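PDB 3GDO: scyllo-inositol 2-dehydrogenase (NADP(+)) IolW from Bacillus subtilis subsp. subtilis, which catalyses the reversible NADPH-dependent reduction of scyllo-inosose to scyllo-inositol and cannot use NADH in place of NADPH. Local coordinates for residues Y13-S16 with G17-H21; M98-T101 with A102-E106; H181-D184 with Q185-L189; R307-A310 with E311-E315; L319-T322 with A323-I327. All coordinates share one frame; numbering follows the deposited sequence. Where two conformers were deposited one is given.

Contact 1. Residues Y13-S16 with G17-H21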
loop_
_atom_site.group_PDB
_atom_site.type_symbol
_atom_site.label_atom_id
_atom_site.label_comp_id
_atom_site.label_asym_id
_atom_site.label_seq_id
_atom_site.Cartn_x
_atom_site.Cartn_y
_atom_site.Cartn_z
ATOM N N TYR B 13 12.380 17.170 -31.163
ATOM C CA TYR B 13 11.293 16.483 -31.818
ATOM C C TYR B 13 11.454 14.941 -31.733
ATOM O O TYR B 13 11.228 14.210 -32.711
ATOM C CB TYR B 13 11.181 16.985 -33.248
ATOM C CG TYR B 13 9.838 16.765 -33.871
ATOM C CD1 TYR B 13 8.713 17.444 -33.395
ATOM C CD2 TYR B 13 9.680 15.893 -34.948
ATOM C CE1 TYR B 13 7.458 17.240 -33.968
ATOM C CE2 TYR B 13 8.430 15.695 -35.535
ATOM C CZ TYR B 13 7.323 16.384 -35.028
ATOM O OH TYR B 13 6.066 16.210 -35.584
ATOM N N GLY B 14 11.854 14.484 -30.544
ATOM C CA GLY B 14 11.787 13.072 -30.144
ATOM C C GLY B 14 10.368 12.686 -29.776
ATOM O O GLY B 14 9.378 13.196 -30.346
ATOM N N LEU B 15 10.264 11.772 -28.822
ATOM C CA LEU B 15 8.980 11.276 -28.335
ATOM C C LEU B 15 8.041 12.384 -27.774
ATOM O O LEU B 15 6.875 12.446 -28.158
ATOM C CB LEU B 15 9.244 10.201 -27.263
ATOM C CG LEU B 15 8.029 9.526 -26.614
ATOM C CD1 LEU B 15 7.243 8.670 -27.615
ATOM C CD2 LEU B 15 8.467 8.697 -25.387
ATOM N N SER B 16 8.535 13.221 -26.854
ATOM C CA SER B 16 7.689 14.293 -26.279
ATOM C C SER B 16 7.236 15.242 -27.344
ATOM O O SER B 16 6.065 15.534 -27.426
ATOM C CB SER B 16 8.400 15.122 -25.229
ATOM O OG SER B 16 9.015 14.265 -24.315
ATOM N N GLY B 17 8.164 15.721 -28.177
ATOM C CA GLY B 17 7.820 16.749 -29.168
ATOM C C GLY B 17 6.818 16.274 -30.197
ATOM O O GLY B 17 5.771 16.920 -30.416
ATOM N N SER B 18 7.116 15.123 -30.802
ATOM C CA SER B 18 6.349 14.576 -31.938
ATOM C C SER B 18 5.106 13.804 -31.550
ATOM O O SER B 18 4.198 13.627 -32.369
ATOM C CB SER B 18 7.236 13.638 -32.763
ATOM O OG SER B 18 7.579 12.486 -31.978
ATOM N N VAL B 19 5.075 13.280 -30.331
ATOM C CA VAL B 19 3.939 12.434 -29.926
ATOM C C VAL B 19 3.101 13.100 -28.837
ATOM O O VAL B 19 1.882 13.107 -28.915
ATOM C CB VAL B 19 4.395 11.002 -29.473
ATOM C CG1 VAL B 19 3.188 10.164 -29.046
ATOM C CG2 VAL B 19 5.156 10.279 -30.619
ATOM N N PHE B 20 3.742 13.649 -27.818
ATOM C CA PHE B 20 2.967 14.163 -26.641
ATOM C C PHE B 20 2.521 15.641 -26.744
ATOM O O PHE B 20 1.543 16.026 -26.108
ATOM C CB PHE B 20 3.681 13.880 -25.306
ATOM C CG PHE B 20 4.010 12.384 -25.076
ATOM C CD1 PHE B 20 3.113 11.373 -25.455
ATOM C CD2 PHE B 20 5.213 12.011 -24.479
ATOM C CE1 PHE B 20 3.415 9.991 -25.257
ATOM C CE2 PHE B 20 5.544 10.639 -24.275
ATOM C CZ PHE B 20 4.645 9.629 -24.658
ATOM N N HIS B 21 3.215 16.454 -27.548
ATOM C CA HIS B 21 2.903 17.893 -27.605
ATOM C C HIS B 21 2.367 18.331 -28.948
ATOM O O HIS B 21 1.282 18.933 -29.039
ATOM C CB HIS B 21 4.126 18.731 -27.184
ATOM C CG HIS B 21 4.460 18.591 -25.730
ATOM N ND1 HIS B 21 3.945 19.429 -24.761
ATOM C CD2 HIS B 21 5.244 17.692 -25.074
ATOM C CE1 HIS B 21 4.423 19.075 -23.575
ATOM N NE2 HIS B 21 5.197 18.008 -23.735
HETATM O O HOH W 1 11.200 15.495 -28.032
#
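Hydrogen bonds to backbone carbonyls dominate where Ser18 folds back on Gly14, the N-cap residue of helix 15-26. Gly14 O takes two protons from one serine: Ser18 N lies 3.0 Å from Gly14 O, and Ser18 OG makes a short bond of 2.5 Å to Gly14 O. They arrive from opposite faces of the carbonyl plane, the hydroxyl well above it. A chi1 of 66° tucks OG between the serine's own N and carbonyl carbon, which aims it back down the helix; serine is short enough for this. The next bond along, Val19 N to Leu15 O, is 2.9 Å. Phe20 N is shared weakly between Leu15 O and Ser16 O, and His21 N reaches Ser16 O, five residues back, also weakly, as the turn widens to a pi type over 17-21. A water accepts from Gly17 N at 3.0 Å and weakly from Gly14 N.

The aromatic contact is a CH-pi one. Ser18 CB sits over a face of the Tyr13 ring, 3.6 Å from its centroid, while the phenol oxygen is hydrogen-bonded to Asp47.

Apolar packing is made by Leu15: Leu15 CG is 3.6 Å from Phe20 CE2, and Leu15 CD1 lies against Val19 CG2.

Gly14, in the turn after strand 6-11, and Gly17, in the first turn of the helix, fit the GxGxxG pattern of Rossmann folds. Gly17, with no side chain, lets the backbone of Tyr13 pass close by. Two donors on one carbonyl suggest that the first turn is held firmly, consistent with a dinucleotide-binding loop.

Contact 2. Residues M98-T101 with A102-E106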
loop_
_atom_site.group_PDB
_atom_site.type_symbol
_atom_site.label_atom_id
_atom_site.label_comp_id
_atom_site.label_asym_id
_atom_site.label_seq_id
_atom_site.Cartn_x
_atom_site.Cartn_y
_atom_site.Cartn_z
ATOM N N MET B 98 10.422 18.950 -13.420
ATOM C CA MET B 98 10.925 20.308 -13.712
ATOM C C MET B 98 12.470 20.372 -13.786
ATOM O O MET B 98 13.020 20.677 -14.839
ATOM C CB MET B 98 10.343 21.290 -12.676
ATOM C CG MET B 98 10.643 22.777 -12.891
ATOM S SD MET B 98 10.015 23.748 -11.480
ATOM C CE MET B 98 10.426 25.365 -12.203
ATOM N N THR B 99 13.150 20.082 -12.680
ATOM C CA THR B 99 14.626 20.013 -12.643
ATOM C C THR B 99 15.040 18.911 -11.663
ATOM O O THR B 99 14.184 18.348 -10.997
ATOM C CB THR B 99 15.242 21.327 -12.115
ATOM O OG1 THR B 99 14.558 21.714 -10.922
ATOM C CG2 THR B 99 15.139 22.453 -13.156
ATOM N N ALA B 100 16.338 18.644 -11.513
ATOM C CA ALA B 100 16.794 17.713 -10.486
ATOM C C ALA B 100 16.687 18.261 -9.046
ATOM O O ALA B 100 16.458 17.501 -8.098
ATOM C CB ALA B 100 18.229 17.234 -10.783
ATOM N N THR B 101 16.876 19.576 -8.870
ATOM C CA THR B 101 16.860 20.155 -7.521
ATOM C C THR B 101 15.861 21.291 -7.446
ATOM O O THR B 101 15.556 21.949 -8.463
ATOM C CB THR B 101 18.269 20.681 -7.024
ATOM O OG1 THR B 101 18.717 21.733 -7.873
ATOM C CG2 THR B 101 19.346 19.571 -7.001
ATOM N N ALA B 102 15.364 21.526 -6.237
ATOM C CA ALA B 102 14.420 22.603 -5.989
ATOM C C ALA B 102 15.069 23.990 -6.231
ATOM O O ALA B 102 14.418 24.901 -6.740
ATOM C CB ALA B 102 13.874 22.491 -4.565
ATOM N N GLU B 103 16.345 24.104 -5.855
ATOM C CA GLU B 103 17.196 25.309 -6.005
ATOM C C GLU B 103 17.325 25.743 -7.470
ATOM O O GLU B 103 17.233 26.935 -7.797
ATOM C CB GLU B 103 18.601 25.011 -5.407
ATOM C CG GLU B 103 19.334 26.186 -4.728
ATOM C CD GLU B 103 20.524 25.735 -3.803
ATOM O OE1 GLU B 103 21.618 26.363 -3.826
ATOM O OE2 GLU B 103 20.366 24.757 -3.035
ATOM N N GLU B 104 17.507 24.780 -8.366
ATOM C CA GLU B 104 17.523 25.064 -9.797
ATOM C C GLU B 104 16.172 25.575 -10.258
ATOM O O GLU B 104 16.090 26.536 -11.027
ATOM C CB GLU B 104 17.897 23.830 -10.607
ATOM C CG GLU B 104 19.262 23.288 -10.294
ATOM C CD GLU B 104 19.474 21.919 -10.926
ATOM O OE1 GLU B 104 18.858 20.931 -10.479
ATOM O OE2 GLU B 104 20.264 21.834 -11.873
ATOM N N GLY B 105 15.108 24.923 -9.802
ATOM C CA GLY B 105 13.759 25.375 -10.089
ATOM C C GLY B 105 13.432 26.787 -9.600
ATOM O O GLY B 105 12.752 27.549 -10.321
ATOM N N GLU B 106 13.872 27.138 -8.379
ATOM C CA GLU B 106 13.620 28.498 -7.810
ATOM C C GLU B 106 14.330 29.562 -8.658
ATOM O O GLU B 106 13.744 30.612 -8.968
ATOM C CB GLU B 106 14.052 28.631 -6.337
ATOM C CG GLU B 106 13.246 27.795 -5.316
ATOM C CD GLU B 106 11.914 28.431 -4.859
ATOM O OE1 GLU B 106 11.459 29.465 -5.426
ATOM O OE2 GLU B 106 11.307 27.872 -3.902
#
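A capping box opens helix 102-115, with Thr101 as N-cap and Glu104 as its partner three residues on. Thr101 OG1 accepts a weak bond from Glu104 N at 3.3 Å, and in return Glu104 OE1 takes a weak bond from Thr101 N at 2.9 Å. The hydroxyl also gives its proton to the carboxylate, Thr101 OG1 to Glu104 OE1 being 2.7 Å; the oxygen is met on its anti side, 31° out of the carboxylate plane. OG1 therefore serves as acceptor and donor at once, which suits threonine to the N-cap. The two side chains cross at about a right angle, the glutamate chain extended beyond CG so that OE1 spans back to the loop.

This start of a helix follows strand 91-95 in the Rossmann-type domain, and the loop before it is pinned to the first turn as well. Thr101 O accepts from Gly105 N at 3.3 Å and from Thr99 OG1 at 2.7 Å, the two donors coming from opposite faces of its plane. Gly105, having no side chain, leaves room for Met98 and for the carbonyl of Ala102. The fully extended Met98 brings CE to 3.7 Å from Gly105 O, and Thr99 CB rests on Glu104 CB. Ala102 N, at the helix start, bonds to Glu334 of helix 323-342.

Contact 3. Residues H181-D184 with Q185-L189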
loop_
_atom_site.group_PDB
_atom_site.type_symbol
_atom_site.label_atom_id
_atom_site.label_comp_id
_atom_site.label_asym_id
_atom_site.label_seq_id
_atom_site.Cartn_x
_atom_site.Cartn_y
_atom_site.Cartn_z
ATOM N N HIS B 181 4.479 12.457 -11.263
ATOM C CA HIS B 181 3.064 12.573 -11.641
ATOM C C HIS B 181 2.076 12.400 -10.471
ATOM O O HIS B 181 1.067 13.110 -10.395
ATOM C CB HIS B 181 2.713 11.526 -12.683
ATOM C CG HIS B 181 3.314 11.768 -14.029
ATOM N ND1 HIS B 181 3.015 12.876 -14.794
ATOM C CD2 HIS B 181 4.171 11.019 -14.767
ATOM C CE1 HIS B 181 3.661 12.799 -15.948
ATOM N NE2 HIS B 181 4.388 11.692 -15.944
ATOM N N ILE B 182 2.316 11.416 -9.608
ATOM C CA ILE B 182 1.336 11.110 -8.560
ATOM C C ILE B 182 1.566 11.972 -7.315
ATOM O O ILE B 182 0.640 12.228 -6.544
ATOM C CB ILE B 182 1.260 9.562 -8.276
ATOM C CG1 ILE B 182 2.622 8.983 -7.857
ATOM C CG2 ILE B 182 0.768 8.824 -9.538
ATOM C CD1 ILE B 182 2.496 7.503 -7.284
ATOM N N ILE B 183 2.805 12.462 -7.167
ATOM C CA ILE B 183 3.132 13.490 -6.190
ATOM C C ILE B 183 2.395 14.800 -6.545
ATOM O O ILE B 183 1.794 15.443 -5.680
ATOM C CB ILE B 183 4.650 13.721 -6.133
ATOM C CG1 ILE B 183 5.338 12.551 -5.424
ATOM C CG2 ILE B 183 5.005 15.064 -5.418
ATOM C CD1 ILE B 183 6.905 12.574 -5.582
ATOM N N ASP B 184 2.414 15.175 -7.815
ATOM C CA ASP B 184 1.780 16.426 -8.249
ATOM C C ASP B 184 0.289 16.368 -7.944
ATOM O O ASP B 184 -0.326 17.361 -7.458
ATOM C CB ASP B 184 2.006 16.680 -9.761
ATOM C CG ASP B 184 1.257 17.937 -10.274
ATOM O OD1 ASP B 184 1.690 19.061 -9.940
ATOM O OD2 ASP B 184 0.229 17.809 -11.017
ATOM N N GLN B 185 -0.300 15.205 -8.224
ATOM C CA GLN B 185 -1.729 15.009 -8.004
ATOM C C GLN B 185 -2.044 15.191 -6.524
ATOM O O GLN B 185 -3.013 15.878 -6.153
ATOM C CB GLN B 185 -2.138 13.619 -8.454
ATOM C CG GLN B 185 -2.205 13.489 -9.974
ATOM C CD GLN B 185 -2.689 12.122 -10.457
ATOM O OE1 GLN B 185 -2.650 11.138 -9.728
ATOM N NE2 GLN B 185 -3.160 12.069 -11.688
ATOM N N THR B 186 -1.194 14.592 -5.687
ATOM C CA THR B 186 -1.370 14.643 -4.233
ATOM C C THR B 186 -1.243 16.067 -3.713
ATOM O O THR B 186 -2.049 16.492 -2.853
ATOM C CB THR B 186 -0.368 13.733 -3.470
ATOM O OG1 THR B 186 -0.357 12.423 -4.073
ATOM C CG2 THR B 186 -0.758 13.622 -2.027
ATOM N N LEU B 187 -0.218 16.788 -4.192
ATOM C CA LEU B 187 -0.017 18.199 -3.800
ATOM C C LEU B 187 -1.215 19.017 -4.281
ATOM O O LEU B 187 -1.713 19.867 -3.560
ATOM C CB LEU B 187 1.260 18.738 -4.384
ATOM C CG LEU B 187 2.542 18.058 -3.858
ATOM C CD1 LEU B 187 3.730 18.772 -4.420
ATOM C CD2 LEU B 187 2.599 17.965 -2.369
ATOM N N HIS B 188 -1.709 18.691 -5.466
ATOM C CA HIS B 188 -2.831 19.410 -6.052
ATOM C C HIS B 188 -4.038 19.273 -5.158
ATOM O O HIS B 188 -4.763 20.246 -4.921
ATOM C CB HIS B 188 -3.155 18.905 -7.467
ATOM C CG HIS B 188 -4.185 19.724 -8.187
ATOM N ND1 HIS B 188 -4.020 21.073 -8.453
ATOM C CD2 HIS B 188 -5.395 19.387 -8.694
ATOM C CE1 HIS B 188 -5.072 21.519 -9.120
ATOM N NE2 HIS B 188 -5.922 20.520 -9.273
ATOM N N LEU B 189 -4.265 18.063 -4.662
ATOM C CA LEU B 189 -5.446 17.812 -3.837
ATOM C C LEU B 189 -5.343 18.364 -2.421
ATOM O O LEU B 189 -6.318 18.847 -1.916
ATOM C CB LEU B 189 -5.799 16.322 -3.775
ATOM C CG LEU B 189 -6.321 15.539 -4.976
ATOM C CD1 LEU B 189 -6.547 14.113 -4.511
ATOM C CD2 LEU B 189 -7.619 16.126 -5.540
HETATM O O HOH W 2 -1.794 10.708 -6.950
#
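Gln185 and Asp184 have the most surface buried by this turn of helix 174-190, and Gln185 reaches back along it toward His181 and Ile182. Its CG is 3.3 Å from His181 O, beside the weak bond that Gln185 N makes to the same carbonyl. Beyond CG the chain is extended and carries the amide past Ile182, whose CG2 is 4.1 Å from Gln185 OE1. A water donates to both Gln185 OE1 and Ile182 O, at 2.9 Å in each case. The amide ends are also gripped from outside, OE1 by Tyr239 and NE2 by the carbonyl of Arg125, so a buried glutamine has partners for both its acceptor and its donor.

Asp184 turns to a different partner. With CG anti to the backbone N (chi1 176°), its carboxylate heads off to a salt bridge with Arg126, and its carbonyl oxygen takes the helical bond from His188 N at 2.8 Å.

Thr186 OG1 donates to Ile182 O at 2.7 Å, which together with Thr186 N and the water gives that carbonyl three donors; threonine can thus be buried against strand 222-228. Ile183 and Leu187 lie side by side, Ile183 CG2 being 4.0 Å from Leu187 CD1, facing helix 323-342. The pattern is that of a largely buried alpha-helix of the C-terminal alpha/beta domain, its apolar side against sheet and helix, with Asp184 and Gln185 tied to Arg126 and Arg125 in the loop after strand 119-122.

Contact 4. Residues R307-A310 with E311-E315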
loop_
_atom_site.group_PDB
_atom_site.type_symbol
_atom_site.label_atom_id
_atom_site.label_comp_id
_atom_site.label_asym_id
_atom_site.label_seq_id
_atom_site.Cartn_x
_atom_site.Cartn_y
_atom_site.Cartn_z
ATOM N N ARG B 307 -5.359 24.806 -23.660
ATOM C CA ARG B 307 -6.373 25.868 -23.748
ATOM C C ARG B 307 -6.164 26.864 -22.612
ATOM O O ARG B 307 -6.331 28.082 -22.791
ATOM C CB ARG B 307 -7.775 25.298 -23.692
ATOM C CG ARG B 307 -8.135 24.449 -24.881
ATOM C CD ARG B 307 -9.546 23.854 -24.715
ATOM N NE ARG B 307 -9.982 23.237 -25.967
ATOM C CZ ARG B 307 -10.443 21.999 -26.098
ATOM N NH1 ARG B 307 -10.604 21.213 -25.050
ATOM N NH2 ARG B 307 -10.823 21.566 -27.289
ATOM N N LYS B 308 -5.757 26.359 -21.457
ATOM C CA LYS B 308 -5.494 27.227 -20.317
ATOM C C LYS B 308 -4.224 28.060 -20.483
ATOM O O LYS B 308 -4.237 29.249 -20.159
ATOM C CB LYS B 308 -5.510 26.460 -18.995
ATOM C CG LYS B 308 -6.836 26.566 -18.240
ATOM C CD LYS B 308 -7.327 25.213 -17.691
ATOM C CE LYS B 308 -8.022 25.384 -16.329
ATOM N NZ LYS B 308 -9.171 26.344 -16.322
ATOM N N ILE B 309 -3.147 27.455 -20.990
ATOM C CA ILE B 309 -1.935 28.197 -21.291
ATOM C C ILE B 309 -2.249 29.371 -22.270
ATOM O O ILE B 309 -1.781 30.484 -22.080
ATOM C CB ILE B 309 -0.813 27.274 -21.899
ATOM C CG1 ILE B 309 -0.239 26.305 -20.849
ATOM C CG2 ILE B 309 0.323 28.107 -22.574
ATOM C CD1 ILE B 309 0.767 26.920 -19.850
ATOM N N ALA B 310 -3.034 29.096 -23.302
ATOM C CA ALA B 310 -3.470 30.124 -24.233
ATOM C C ALA B 310 -4.215 31.270 -23.513
ATOM O O ALA B 310 -3.977 32.459 -23.799
ATOM C CB ALA B 310 -4.318 29.518 -25.335
ATOM N N GLU B 311 -5.068 30.921 -22.550
ATOM C CA GLU B 311 -5.772 31.937 -21.732
ATOM C C GLU B 311 -4.861 32.717 -20.786
ATOM O O GLU B 311 -5.117 33.905 -20.557
ATOM C CB GLU B 311 -7.039 31.374 -21.068
ATOM C CG GLU B 311 -8.055 30.919 -22.146
ATOM C CD GLU B 311 -9.290 30.184 -21.633
ATOM O OE1 GLU B 311 -9.300 29.742 -20.470
ATOM O OE2 GLU B 311 -10.270 30.035 -22.423
ATOM N N SER B 312 -3.781 32.104 -20.275
ATOM C CA SER B 312 -2.782 32.863 -19.519
ATOM C C SER B 312 -2.027 33.870 -20.387
ATOM O O SER B 312 -1.782 34.988 -19.959
ATOM C CB SER B 312 -1.749 31.961 -18.842
ATOM O OG SER B 312 -2.382 31.078 -17.929
ATOM N N ILE B 313 -1.626 33.445 -21.581
ATOM C CA ILE B 313 -0.822 34.283 -22.471
ATOM C C ILE B 313 -1.604 35.527 -22.956
ATOM O O ILE B 313 -1.099 36.654 -22.861
ATOM C CB ILE B 313 -0.267 33.456 -23.689
ATOM C CG1 ILE B 313 0.836 32.487 -23.201
ATOM C CG2 ILE B 313 0.296 34.378 -24.758
ATOM C CD1 ILE B 313 1.210 31.381 -24.233
ATOM N N ARG B 314 -2.824 35.288 -23.455
ATOM C CA ARG B 314 -3.662 36.290 -24.114
ATOM C C ARG B 314 -4.525 37.143 -23.140
ATOM O O ARG B 314 -4.707 38.356 -23.358
ATOM C CB ARG B 314 -4.593 35.585 -25.127
ATOM C CG ARG B 314 -3.905 35.078 -26.398
ATOM C CD ARG B 314 -3.507 36.247 -27.265
ATOM N NE ARG B 314 -2.983 35.842 -28.566
ATOM C CZ ARG B 314 -1.698 35.889 -28.879
ATOM N NH1 ARG B 314 -0.820 36.303 -27.987
ATOM N NH2 ARG B 314 -1.286 35.492 -30.079
ATOM N N GLU B 315 -5.055 36.497 -22.091
ATOM C CA GLU B 315 -6.061 37.070 -21.205
ATOM C C GLU B 315 -5.486 37.323 -19.802
ATOM O O GLU B 315 -6.109 37.980 -18.985
ATOM C CB GLU B 315 -7.299 36.144 -21.182
ATOM C CG GLU B 315 -8.128 36.188 -22.496
ATOM C CD GLU B 315 -8.746 34.847 -22.952
ATOM O OE1 GLU B 315 -9.722 34.368 -22.334
ATOM O OE2 GLU B 315 -8.266 34.288 -23.974
#
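Ile313 packs back against Ile309 one turn earlier in helix 303-315, and its side chain can be followed outward. CB is 3.7 Å from Ile309 O, the carbonyl that also accepts from Ile313 N at 3.0 Å, so branch and backbone share one neighbour. CG1, anti to the carbonyl carbon (chi1 -71°), approaches Ile309 O to 3.5 Å. CD1 at the tip then meets Ile309 CG2 at 3.8 Å, the two side chains crossing at a slant. Beta-branched isoleucines suit this face, because each offers a broad methyl-rich surface close to the backbone.

The remaining bonds are regular helical ones: Ser312 N to Lys308 O is 2.9 Å, and Arg314 N to Ala310 O is 3.1 Å. Glu311 lays its CG beside Arg307 O at 3.4 Å on the more open side, where charged residues fit. Its OE1 stays 5.4 Å from Lys308 NZ, an opposite charge that is near without touching. Ser312 OG turns instead to the carbonyl of Ala317.

The helix belongs to the C-terminal part of the chain yet lies on the Rossmann sheet: Ile309 touches strands 31-37 and 91-95, Ala310 touches 6-11 and 31-37, Ile313 reaches 6-11 and 91-95, and Arg314 bonds the carbonyl of Asp4 and makes a salt bridge to Glu67.

Contact 5. Residues L319-T322 with A323-I327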
loop_
_atom_site.group_PDB
_atom_site.type_symbol
_atom_site.label_atom_id
_atom_site.label_comp_id
_atom_site.label_asym_id
_atom_site.label_seq_id
_atom_site.Cartn_x
_atom_site.Cartn_y
_atom_site.Cartn_z
ATOM N N LEU B 319 -2.211 30.486 -14.397
ATOM C CA LEU B 319 -1.633 29.343 -15.155
ATOM C C LEU B 319 -2.205 28.005 -14.714
ATOM O O LEU B 319 -2.440 27.811 -13.504
ATOM C CB LEU B 319 -0.108 29.309 -14.966
ATOM C CG LEU B 319 0.712 30.260 -15.866
ATOM C CD1 LEU B 319 2.140 30.311 -15.418
ATOM C CD2 LEU B 319 0.594 29.917 -17.406
ATOM N N PRO B 320 -2.368 27.046 -15.663
ATOM C CA PRO B 320 -2.876 25.708 -15.304
ATOM C C PRO B 320 -1.961 24.926 -14.330
ATOM O O PRO B 320 -2.470 24.175 -13.469
ATOM C CB PRO B 320 -2.948 24.985 -16.648
ATOM C CG PRO B 320 -1.909 25.671 -17.506
ATOM C CD PRO B 320 -2.001 27.121 -17.093
ATOM N N VAL B 321 -0.653 25.102 -14.465
ATOM C CA VAL B 321 0.320 24.571 -13.508
ATOM C C VAL B 321 1.318 25.705 -13.343
ATOM O O VAL B 321 1.730 26.274 -14.343
ATOM C CB VAL B 321 1.067 23.305 -14.059
ATOM C CG1 VAL B 321 2.050 22.796 -13.039
ATOM C CG2 VAL B 321 0.072 22.146 -14.527
ATOM N N THR B 322 1.762 26.004 -12.123
ATOM C CA THR B 322 2.659 27.138 -11.906
ATOM C C THR B 322 4.060 26.640 -11.591
ATOM O O THR B 322 4.232 25.496 -11.227
ATOM C CB THR B 322 2.202 28.008 -10.670
ATOM O OG1 THR B 322 2.297 27.223 -9.476
ATOM C CG2 THR B 322 0.735 28.534 -10.829
ATOM N N ALA B 323 5.051 27.523 -11.676
ATOM C CA ALA B 323 6.421 27.173 -11.410
ATOM C C ALA B 323 6.588 26.697 -9.978
ATOM O O ALA B 323 7.310 25.717 -9.744
ATOM C CB ALA B 323 7.374 28.344 -11.718
ATOM N N GLU B 324 5.942 27.405 -9.048
ATOM C CA GLU B 324 5.886 27.049 -7.625
ATOM C C GLU B 324 5.392 25.613 -7.378
ATOM O O GLU B 324 5.975 24.894 -6.575
ATOM C CB GLU B 324 4.938 28.012 -6.878
ATOM C CG GLU B 324 5.106 28.035 -5.361
ATOM C CD GLU B 324 6.588 28.002 -4.897
ATOM O OE1 GLU B 324 7.459 28.812 -5.382
ATOM O OE2 GLU B 324 6.895 27.123 -4.056
ATOM N N GLU B 325 4.290 25.243 -8.027
ATOM C CA GLU B 325 3.758 23.888 -7.900
ATOM C C GLU B 325 4.772 22.861 -8.458
ATOM O O GLU B 325 5.049 21.864 -7.802
ATOM C CB GLU B 325 2.398 23.778 -8.581
ATOM C CG GLU B 325 1.300 24.591 -7.880
ATOM C CD GLU B 325 0.130 24.805 -8.818
ATOM O OE1 GLU B 325 0.243 24.412 -10.013
ATOM O OE2 GLU B 325 -0.897 25.347 -8.388
ATOM N N GLY B 326 5.383 23.175 -9.607
ATOM C CA GLY B 326 6.475 22.374 -10.162
ATOM C C GLY B 326 7.610 22.202 -9.174
ATOM O O GLY B 326 8.085 21.084 -8.931
ATOM N N ILE B 327 8.062 23.307 -8.581
ATOM C CA ILE B 327 9.164 23.239 -7.618
ATOM C C ILE B 327 8.732 22.386 -6.400
ATOM O O ILE B 327 9.554 21.675 -5.811
ATOM C CB ILE B 327 9.580 24.669 -7.132
ATOM C CG1 ILE B 327 10.338 25.436 -8.233
ATOM C CG2 ILE B 327 10.411 24.608 -5.881
ATOM C CD1 ILE B 327 10.394 26.988 -7.960
#
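Unusually, the backbone N-H of Thr322 meets Glu325 from well above its carboxylate plane, 56° out of it, though the bond from Thr322 N to Glu325 OE1 is a sound 3.0 Å with an N-H...O angle of 160°. Its counterpart runs the other way, Glu325 N donating to Thr322 OG1 at 3.2 Å. Together they make a capping box at the start of helix 323-342. Threonine suits the N-cap because chi1 of 64° places OG1 over the first turn, where it can accept from Glu325 N. Glutamate suits the third position after it, since an extended chain past CG just returns OE1 to the loop; on the way Glu325 CG passes 3.2 Å from Thr322 OG1.

The first helical bond, Gly326 N to Thr322 O, is 3.1 Å and nearly straight, lying in the carbonyl plane. Gly326, without a side chain, leaves the carbonyl of Ala323 uncrowded. Val321 borders the carboxylate, with CG1 3.9 Å from Glu325 OE1.

That oxygen also takes a salt bridge from Arg126, which probably steadies its negative charge, while Glu324 pairs with Arg331 farther along the helix. Around the turn, Ala323 and Glu324 lie on Lys109 of helix 102-115, Val321 touches Arg126 and Trp127, and Pro320 packs on helix 303-315.

Contacts 1 and 2 come first along the chain, both in the Rossmann-type domain, at the starts of helices 15-26 and 102-115, with centres about 23 Å apart. Contacts 3, 4 and 5 follow in the C-terminal alpha/beta part of the chain. Contact 5 lies among them: its centre is about 12 Å from those of contacts 2 and 3 and about 14 Å from that of contact 4. It touches contact 2, where Ile327 packs on Met98 and Gly105, and contact 4, where Leu319 and Pro320 lie on Ser312, Ile309 and Lys308, but not contact 3, whose nearest atoms are about 5 Å away. Helices 303-315 and 323-342 thus join the C-terminal part to the nucleotide-binding domain.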